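Local coordinates for transcriptional regulator, TetR family (Cytophaga hutchinsonii, PDB 3EUP), which probably regulates transcription by binding operator DNA through an N-terminal helix-turn-helix domain, with its helical C-terminal domain probably sensing a ligand, at residues I16-A21 against F63-G68; W67-S72 against L102-G107; S72-K77 against L89-M94. All blocks are in the same frame, centred on the assembly; numbering follows the deposited sequence.

Interaction 1 of 3, residues I16-A21 against F63-G68; sequences IIESTA and FDYNWG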
# COMPACT_ATOMS: atom_id res chain seq x y z
N ILE A 16 -22.55 0.31 15.70
CA ILE A 16 -21.28 0.85 16.07
C ILE A 16 -20.27 0.52 14.98
O ILE A 16 -19.51 1.39 14.58
CB ILE A 16 -20.70 0.30 17.42
CG1 ILE A 16 -21.57 0.59 18.63
CG2 ILE A 16 -19.33 0.91 17.66
CD1 ILE A 16 -21.96 1.96 18.72
N ILE A 17 -20.26 -0.73 14.52
CA ILE A 17 -19.28 -1.18 13.51
C ILE A 17 -19.45 -0.36 12.25
O ILE A 17 -18.48 0.23 11.73
CB ILE A 17 -19.40 -2.67 13.21
CG1 ILE A 17 -18.96 -3.51 14.42
CG2 ILE A 17 -18.52 -3.04 12.00
CD1 ILE A 17 -19.41 -5.00 14.39
N GLU A 18 -20.70 -0.27 11.80
CA GLU A 18 -21.04 0.45 10.56
C GLU A 18 -20.66 1.92 10.61
O GLU A 18 -20.17 2.45 9.63
CB GLU A 18 -22.54 0.28 10.25
CG GLU A 18 -22.79 -1.12 9.78
CD GLU A 18 -24.21 -1.48 9.60
OE1 GLU A 18 -25.10 -0.57 9.63
OE2 GLU A 18 -24.41 -2.71 9.42
N SER A 19 -20.87 2.57 11.75
CA SER A 19 -20.65 4.00 11.90
C SER A 19 -19.19 4.32 12.00
O SER A 19 -18.76 5.40 11.57
CB SER A 19 -21.29 4.51 13.20
OG SER A 19 -22.67 4.35 13.13
N THR A 20 -18.43 3.44 12.64
CA THR A 20 -17.05 3.77 12.94
C THR A 20 -16.06 3.20 11.95
O THR A 20 -14.94 3.65 11.95
CB THR A 20 -16.61 3.32 14.34
OG1 THR A 20 -16.64 1.89 14.42
CG2 THR A 20 -17.54 3.96 15.42
N ALA A 21 -16.48 2.22 11.15
CA ALA A 21 -15.58 1.59 10.16
C ALA A 21 -14.94 2.59 9.16
O ALA A 21 -13.77 2.43 8.79
CB ALA A 21 -16.29 0.46 9.41
N PHE A 63 -12.32 -3.73 10.70
CA PHE A 63 -11.59 -4.34 9.62
C PHE A 63 -12.40 -5.47 9.00
O PHE A 63 -12.56 -5.54 7.78
CB PHE A 63 -10.21 -4.88 10.06
CG PHE A 63 -9.52 -5.64 8.98
CD1 PHE A 63 -8.84 -4.97 8.00
CD2 PHE A 63 -9.67 -7.02 8.87
CE1 PHE A 63 -8.24 -5.65 6.93
CE2 PHE A 63 -9.09 -7.72 7.79
CZ PHE A 63 -8.36 -7.03 6.84
N ASP A 64 -12.95 -6.36 9.84
CA ASP A 64 -13.79 -7.44 9.30
C ASP A 64 -14.96 -6.91 8.48
O ASP A 64 -15.26 -7.46 7.44
CB ASP A 64 -14.30 -8.35 10.41
CG ASP A 64 -13.19 -9.23 11.01
OD1 ASP A 64 -12.11 -9.36 10.39
OD2 ASP A 64 -13.37 -9.76 12.14
N TYR A 65 -15.57 -5.81 8.90
CA TYR A 65 -16.68 -5.23 8.11
C TYR A 65 -16.21 -4.58 6.78
O TYR A 65 -16.80 -4.78 5.73
CB TYR A 65 -17.47 -4.23 8.95
CG TYR A 65 -18.51 -3.43 8.20
CD1 TYR A 65 -19.84 -3.82 8.24
CD2 TYR A 65 -18.18 -2.26 7.52
CE1 TYR A 65 -20.81 -3.10 7.59
CE2 TYR A 65 -19.17 -1.53 6.83
CZ TYR A 65 -20.47 -1.95 6.90
OH TYR A 65 -21.48 -1.27 6.25
N ASN A 66 -15.17 -3.78 6.86
CA ASN A 66 -14.58 -3.12 5.69
C ASN A 66 -14.13 -4.06 4.59
O ASN A 66 -14.50 -3.92 3.41
CB ASN A 66 -13.42 -2.21 6.12
CG ASN A 66 -13.91 -0.89 6.69
OD1 ASN A 66 -13.24 -0.27 7.53
ND2 ASN A 66 -15.08 -0.47 6.25
N TRP A 67 -13.33 -5.05 5.00
CA TRP A 67 -12.87 -6.06 4.10
C TRP A 67 -14.02 -7.00 3.70
O TRP A 67 -14.10 -7.40 2.55
CB TRP A 67 -11.68 -6.80 4.69
CG TRP A 67 -11.11 -7.79 3.75
CD1 TRP A 67 -11.16 -9.15 3.87
CD2 TRP A 67 -10.51 -7.52 2.48
NE1 TRP A 67 -10.55 -9.73 2.79
CE2 TRP A 67 -10.16 -8.75 1.92
CE3 TRP A 67 -10.19 -6.34 1.80
CZ2 TRP A 67 -9.49 -8.84 0.71
CZ3 TRP A 67 -9.53 -6.43 0.59
CH2 TRP A 67 -9.19 -7.67 0.06
N GLY A 68 -14.90 -7.35 4.64
CA GLY A 68 -16.07 -8.16 4.29
C GLY A 68 -16.89 -7.47 3.18
O GLY A 68 -17.45 -8.13 2.28

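Interaction 2 of 3, residues W67-S72 against L102-G107; sequences WGHVKS and LFPVGG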
# COMPACT_ATOMS: atom_id res chain seq x y z
N TRP A 67 -13.33 -5.05 5.00
CA TRP A 67 -12.87 -6.06 4.10
C TRP A 67 -14.02 -7.00 3.70
O TRP A 67 -14.10 -7.40 2.55
CB TRP A 67 -11.68 -6.80 4.69
CG TRP A 67 -11.11 -7.79 3.75
CD1 TRP A 67 -11.16 -9.15 3.87
CD2 TRP A 67 -10.51 -7.52 2.48
NE1 TRP A 67 -10.55 -9.73 2.79
CE2 TRP A 67 -10.16 -8.75 1.92
CE3 TRP A 67 -10.19 -6.34 1.80
CZ2 TRP A 67 -9.49 -8.84 0.71
CZ3 TRP A 67 -9.53 -6.43 0.59
CH2 TRP A 67 -9.19 -7.67 0.06
N GLY A 68 -14.90 -7.35 4.64
CA GLY A 68 -16.07 -8.16 4.29
C GLY A 68 -16.89 -7.47 3.18
O GLY A 68 -17.45 -8.13 2.28
N HIS A 69 -16.95 -6.14 3.23
CA HIS A 69 -17.63 -5.39 2.20
C HIS A 69 -16.92 -5.49 0.86
O HIS A 69 -17.59 -5.68 -0.18
CB HIS A 69 -17.75 -3.93 2.58
CG HIS A 69 -18.58 -3.14 1.63
ND1 HIS A 69 -18.03 -2.40 0.61
CD2 HIS A 69 -19.92 -3.03 1.50
CE1 HIS A 69 -19.00 -1.84 -0.09
NE2 HIS A 69 -20.16 -2.21 0.43
N VAL A 70 -15.58 -5.40 0.85
CA VAL A 70 -14.86 -5.54 -0.41
C VAL A 70 -15.09 -6.95 -0.97
O VAL A 70 -15.33 -7.11 -2.16
CB VAL A 70 -13.34 -5.28 -0.29
CG1 VAL A 70 -12.62 -5.62 -1.63
CG2 VAL A 70 -13.06 -3.85 0.13
N LYS A 71 -15.01 -7.95 -0.10
CA LYS A 71 -15.23 -9.35 -0.48
C LYS A 71 -16.59 -9.55 -1.13
O LYS A 71 -16.68 -10.21 -2.18
CB LYS A 71 -15.10 -10.27 0.72
CG LYS A 71 -13.65 -10.64 1.01
CD LYS A 71 -13.45 -11.09 2.45
CE LYS A 71 -14.11 -12.34 2.83
NZ LYS A 71 -13.65 -12.68 4.22
N SER A 72 -17.62 -8.99 -0.50
CA SER A 72 -19.00 -9.12 -0.99
C SER A 72 -19.21 -8.46 -2.34
O SER A 72 -19.92 -9.00 -3.17
CB SER A 72 -19.98 -8.60 0.06
OG SER A 72 -19.88 -9.43 1.18
N LEU A 102 -18.15 2.11 -4.43
CA LEU A 102 -18.26 0.67 -4.07
C LEU A 102 -17.22 0.19 -3.03
O LEU A 102 -17.44 -0.84 -2.40
CB LEU A 102 -18.18 -0.23 -5.31
CG LEU A 102 -19.45 -0.47 -6.14
CD1 LEU A 102 -20.56 0.61 -6.01
CD2 LEU A 102 -19.05 -0.71 -7.59
N PHE A 103 -16.10 0.90 -2.90
CA PHE A 103 -15.11 0.60 -1.86
C PHE A 103 -15.44 1.34 -0.58
O PHE A 103 -16.09 2.39 -0.63
CB PHE A 103 -13.71 1.05 -2.28
CG PHE A 103 -12.82 -0.07 -2.74
CD1 PHE A 103 -13.04 -0.67 -3.94
CD2 PHE A 103 -11.75 -0.48 -1.97
CE1 PHE A 103 -12.21 -1.69 -4.37
CE2 PHE A 103 -10.94 -1.51 -2.39
CZ PHE A 103 -11.18 -2.10 -3.59
N PRO A 104 -14.97 0.83 0.56
CA PRO A 104 -15.24 1.59 1.77
C PRO A 104 -14.65 3.00 1.67
O PRO A 104 -13.68 3.23 0.94
CB PRO A 104 -14.53 0.81 2.88
CG PRO A 104 -14.19 -0.52 2.29
CD PRO A 104 -14.13 -0.35 0.81
N VAL A 105 -15.24 3.93 2.41
CA VAL A 105 -14.64 5.25 2.59
C VAL A 105 -13.21 5.10 3.10
O VAL A 105 -12.97 4.38 4.05
CB VAL A 105 -15.43 6.09 3.61
CG1 VAL A 105 -14.65 7.37 3.99
CG2 VAL A 105 -16.81 6.44 3.04
N GLY A 106 -12.26 5.78 2.47
CA GLY A 106 -10.83 5.62 2.81
C GLY A 106 -10.06 4.59 2.00
O GLY A 106 -8.84 4.47 2.16
N GLY A 107 -10.74 3.82 1.16
CA GLY A 107 -10.06 2.94 0.20
C GLY A 107 -9.92 1.53 0.74
O GLY A 107 -10.79 1.06 1.48

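Interaction 3 of 3, residues S72-K77 against L89-M94; sequences SVLTAK and LVYSSM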
# COMPACT_ATOMS: atom_id res chain seq x y z
N SER A 72 -17.62 -8.99 -0.50
CA SER A 72 -19.00 -9.12 -0.99
C SER A 72 -19.21 -8.46 -2.34
O SER A 72 -19.92 -9.00 -3.17
CB SER A 72 -19.98 -8.60 0.06
OG SER A 72 -19.88 -9.43 1.18
N VAL A 73 -18.58 -7.33 -2.58
CA VAL A 73 -18.65 -6.67 -3.87
C VAL A 73 -17.99 -7.52 -4.91
O VAL A 73 -18.58 -7.79 -5.96
CB VAL A 73 -18.03 -5.27 -3.87
CG1 VAL A 73 -17.91 -4.73 -5.28
CG2 VAL A 73 -18.85 -4.31 -3.01
N LEU A 74 -16.79 -8.00 -4.61
CA LEU A 74 -16.04 -8.82 -5.55
C LEU A 74 -16.83 -10.09 -5.88
O LEU A 74 -16.90 -10.50 -7.05
CB LEU A 74 -14.66 -9.16 -4.98
CG LEU A 74 -13.59 -9.91 -5.81
CD1 LEU A 74 -12.23 -9.99 -5.04
CD2 LEU A 74 -14.02 -11.33 -6.21
N THR A 75 -17.42 -10.71 -4.85
CA THR A 75 -18.28 -11.90 -5.01
C THR A 75 -19.46 -11.60 -5.94
O THR A 75 -19.76 -12.37 -6.86
CB THR A 75 -18.79 -12.46 -3.63
OG1 THR A 75 -17.68 -12.97 -2.88
CG2 THR A 75 -19.80 -13.60 -3.81
N ALA A 76 -20.10 -10.46 -5.75
CA ALA A 76 -21.28 -10.14 -6.51
C ALA A 76 -20.90 -9.89 -7.97
O ALA A 76 -21.58 -10.35 -8.87
CB ALA A 76 -22.04 -8.95 -5.90
N LYS A 77 -19.78 -9.20 -8.20
CA LYS A 77 -19.31 -8.91 -9.56
C LYS A 77 -18.79 -10.16 -10.27
O LYS A 77 -19.06 -10.35 -11.45
CB LYS A 77 -18.22 -7.83 -9.51
CG LYS A 77 -18.80 -6.44 -9.30
CD LYS A 77 -17.81 -5.37 -9.49
CE LYS A 77 -18.50 -4.03 -9.51
NZ LYS A 77 -19.26 -3.89 -10.75
N LEU A 89 -10.88 -9.91 -13.85
CA LEU A 89 -10.73 -8.52 -14.23
C LEU A 89 -11.85 -7.61 -13.75
O LEU A 89 -12.00 -6.54 -14.26
CB LEU A 89 -10.56 -8.41 -15.74
CG LEU A 89 -9.37 -9.21 -16.26
CD1 LEU A 89 -9.31 -9.19 -17.80
CD2 LEU A 89 -8.12 -8.66 -15.62
N VAL A 90 -12.58 -7.99 -12.70
CA VAL A 90 -13.60 -7.11 -12.14
C VAL A 90 -13.02 -5.94 -11.27
O VAL A 90 -13.77 -5.07 -10.84
CB VAL A 90 -14.56 -7.92 -11.26
CG1 VAL A 90 -15.30 -9.02 -12.10
CG2 VAL A 90 -13.77 -8.56 -10.10
N TYR A 91 -11.71 -5.94 -11.03
CA TYR A 91 -11.08 -5.01 -10.07
C TYR A 91 -11.20 -3.54 -10.47
O TYR A 91 -11.62 -2.71 -9.69
CB TYR A 91 -9.62 -5.45 -9.78
CG TYR A 91 -9.64 -6.84 -9.16
CD1 TYR A 91 -9.97 -7.01 -7.82
CD2 TYR A 91 -9.46 -7.99 -9.95
CE1 TYR A 91 -10.06 -8.26 -7.28
CE2 TYR A 91 -9.57 -9.24 -9.41
CZ TYR A 91 -9.87 -9.38 -8.08
OH TYR A 91 -9.99 -10.62 -7.53
N SER A 92 -10.89 -3.22 -11.71
CA SER A 92 -11.03 -1.85 -12.15
C SER A 92 -12.44 -1.27 -11.96
O SER A 92 -12.61 -0.13 -11.53
CB SER A 92 -10.66 -1.70 -13.62
OG SER A 92 -10.78 -0.34 -13.92
N SER A 93 -13.47 -2.06 -12.25
CA SER A 93 -14.80 -1.50 -12.13
C SER A 93 -15.12 -1.41 -10.63
O SER A 93 -15.71 -0.42 -10.19
CB SER A 93 -15.83 -2.29 -12.93
OG SER A 93 -16.31 -3.37 -12.17
N MET A 94 -14.68 -2.38 -9.83
CA MET A 94 -14.94 -2.31 -8.40
C MET A 94 -14.34 -1.05 -7.76
O MET A 94 -15.00 -0.40 -6.93
CB MET A 94 -14.46 -3.58 -7.72
CG MET A 94 -14.80 -3.66 -6.25
SD MET A 94 -14.18 -5.21 -5.49
CE MET A 94 -13.91 -6.32 -6.96

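Interaction 1 of 3, residues I16-A21 against F63-G68
Y65 lies against I17, E18 and A21 where helix 10-31, the first helix of the TetR-type helix-turn-helix domain, crosses helix 55-78, the long helix leading into the C-terminal domain. It is a worked example of a steep crossing filled by one aromatic ring: the segment axes approach to 9.6 Å and cross at -75°. The Y65 side chain extends away from its own backbone N (chi1 172°), which carries the ring out to the facing helix. There CA of E18 lies over one ring face, and E18 CG packs 3.6 Å from Y65 CE1. The E18 carboxylate turns back along its own helix, where OE2 bonds with Q14.

I17 divides its branches. Its CG2 methyl, anti to the backbone N, presses on the root of the tyrosine, 3.4 Å from Y65 CB, while the other branch lies beside the backbone N. Another flank of helix 10-31 meets helix 34-41, T20 touching L37 and T41. A21 brings its methyl to the contact, and the side chain of N66 packs beside it. Next to the CD2 corner, obliquely and on the same side of the ring plane as E18, A21 CB stands 3.8 Å from Y65 CD2.

Interaction 2 of 3, residues W67-S72 against L102-G107
V70 and H69, neighbours on helix 55-78, meet the loop 102-107 in two quite different ways, one by methyl packing and the other by an imidazole edge. V70 supplies a single branch. With chi1 at 173°, CG1 is anti to the backbone N, and CG2, anti to the carbonyl carbon, is the methyl delivered to the loop. It lies over one face of the F103 ring, 4.0 Å from F103 CE2, and also rests 3.7 Å from P104 CD. The valine runs obliquely to the phenylalanine but nearly at right angles to the proline; one methyl thus touches both the phenylalanine ring and the proline ring.

H69 comes edge first. Its side chain leads out toward the loop with CG anti to the backbone N, and the ring directs its CE1 corner at the backbone of L102: H69 CE1 is 3.0 Å from L102 O, which lies near the imidazole plane. The adjacent H69 ND1 is 3.4 Å from L102 O but at a poor angle for a hydrogen bond. The close carbon approach is plausibly eased by the polarised C-H between two ring nitrogens.

F103 is held on other sides as well. G107 O lies at its edge, in the ring plane, and Y95 makes an edge-to-face stack with it. Beyond it the chain reverses, G107 N bonding to P104 O at 3.0 Å. P104 to G107 form a type II beta turn, with G106 at the positive phi (93°) of its third position. N25 of helix 10-31 bonds to V105 O and G107 O, while L102, F103 and P104 hold the loop to helix 55-78. The loop as a whole thus bridges the DNA-binding domain and the linking helix of the TetR fold.

Interaction 3 of 3, residues S72-K77 against L89-M94
V73 and L74 open the contact by closing on M94, packing the C-terminal part of helix 55-78 against segment 89-94, which runs into helix 91-96, within the helical C-terminal domain of the TetR fold. The principle illustrated is that a flexible methionine can shape itself to a neighbouring helix. V73 sends in CG1, which sits tightly at 3.4 Å from M94 CG.

L74 follows, meeting two partners. The M94 chain is extended as far as the sulfur, then bends at chi3 (-19°), near eclipsed, and this fold brings its methyl CE to 3.5 Å from L74 CB. Further out, L74 CD1 lies 3.6 Å from Y91 CE1, the leucine crossing the tyrosine obliquely. The Y91 hydroxyl has its polar partner in W135 NE1 of helix 122-148, while V90 CG2 sits over the centre of one face of the Y91 ring.

One turn on, K77 lays its aliphatic chain along the other segment. Its CB is 4.1 Å from V90 CB, and its CD passes M94 CB before the chain bends at its last torsion to set the ammonium group beside a serine. S93 OG sits between its backbone N and carbonyl carbon (chi1 85°), a placement that turns it back over its own helix. K77 NZ donates to S93 OG, and S93 OG in turn donates to V90 O, both weak bonds at 3.3 Å.

How the interactions relate
All three contacts use helix 55-78, read in succession from the DNA-binding domain into the C-terminal domain. Interaction 1 is the buried one, whereas interactions 2 and 3 are partly buried; interaction 2 is nearest the centre of the chain. Their chemistry differs too: an aromatic ring fills a helix crossing in the first, a loop with proline and phenylalanine receives a methyl and an imidazole edge in the second, and in the third aliphatic packing ends in two weak hydrogen bonds through K77 and S93. Interaction 2 touches both others, N66 O meeting P104 CG and L102 and F103 packing on M94 O, while 1 and 3, about 19 Å apart between centres, merely adjoin in sequence.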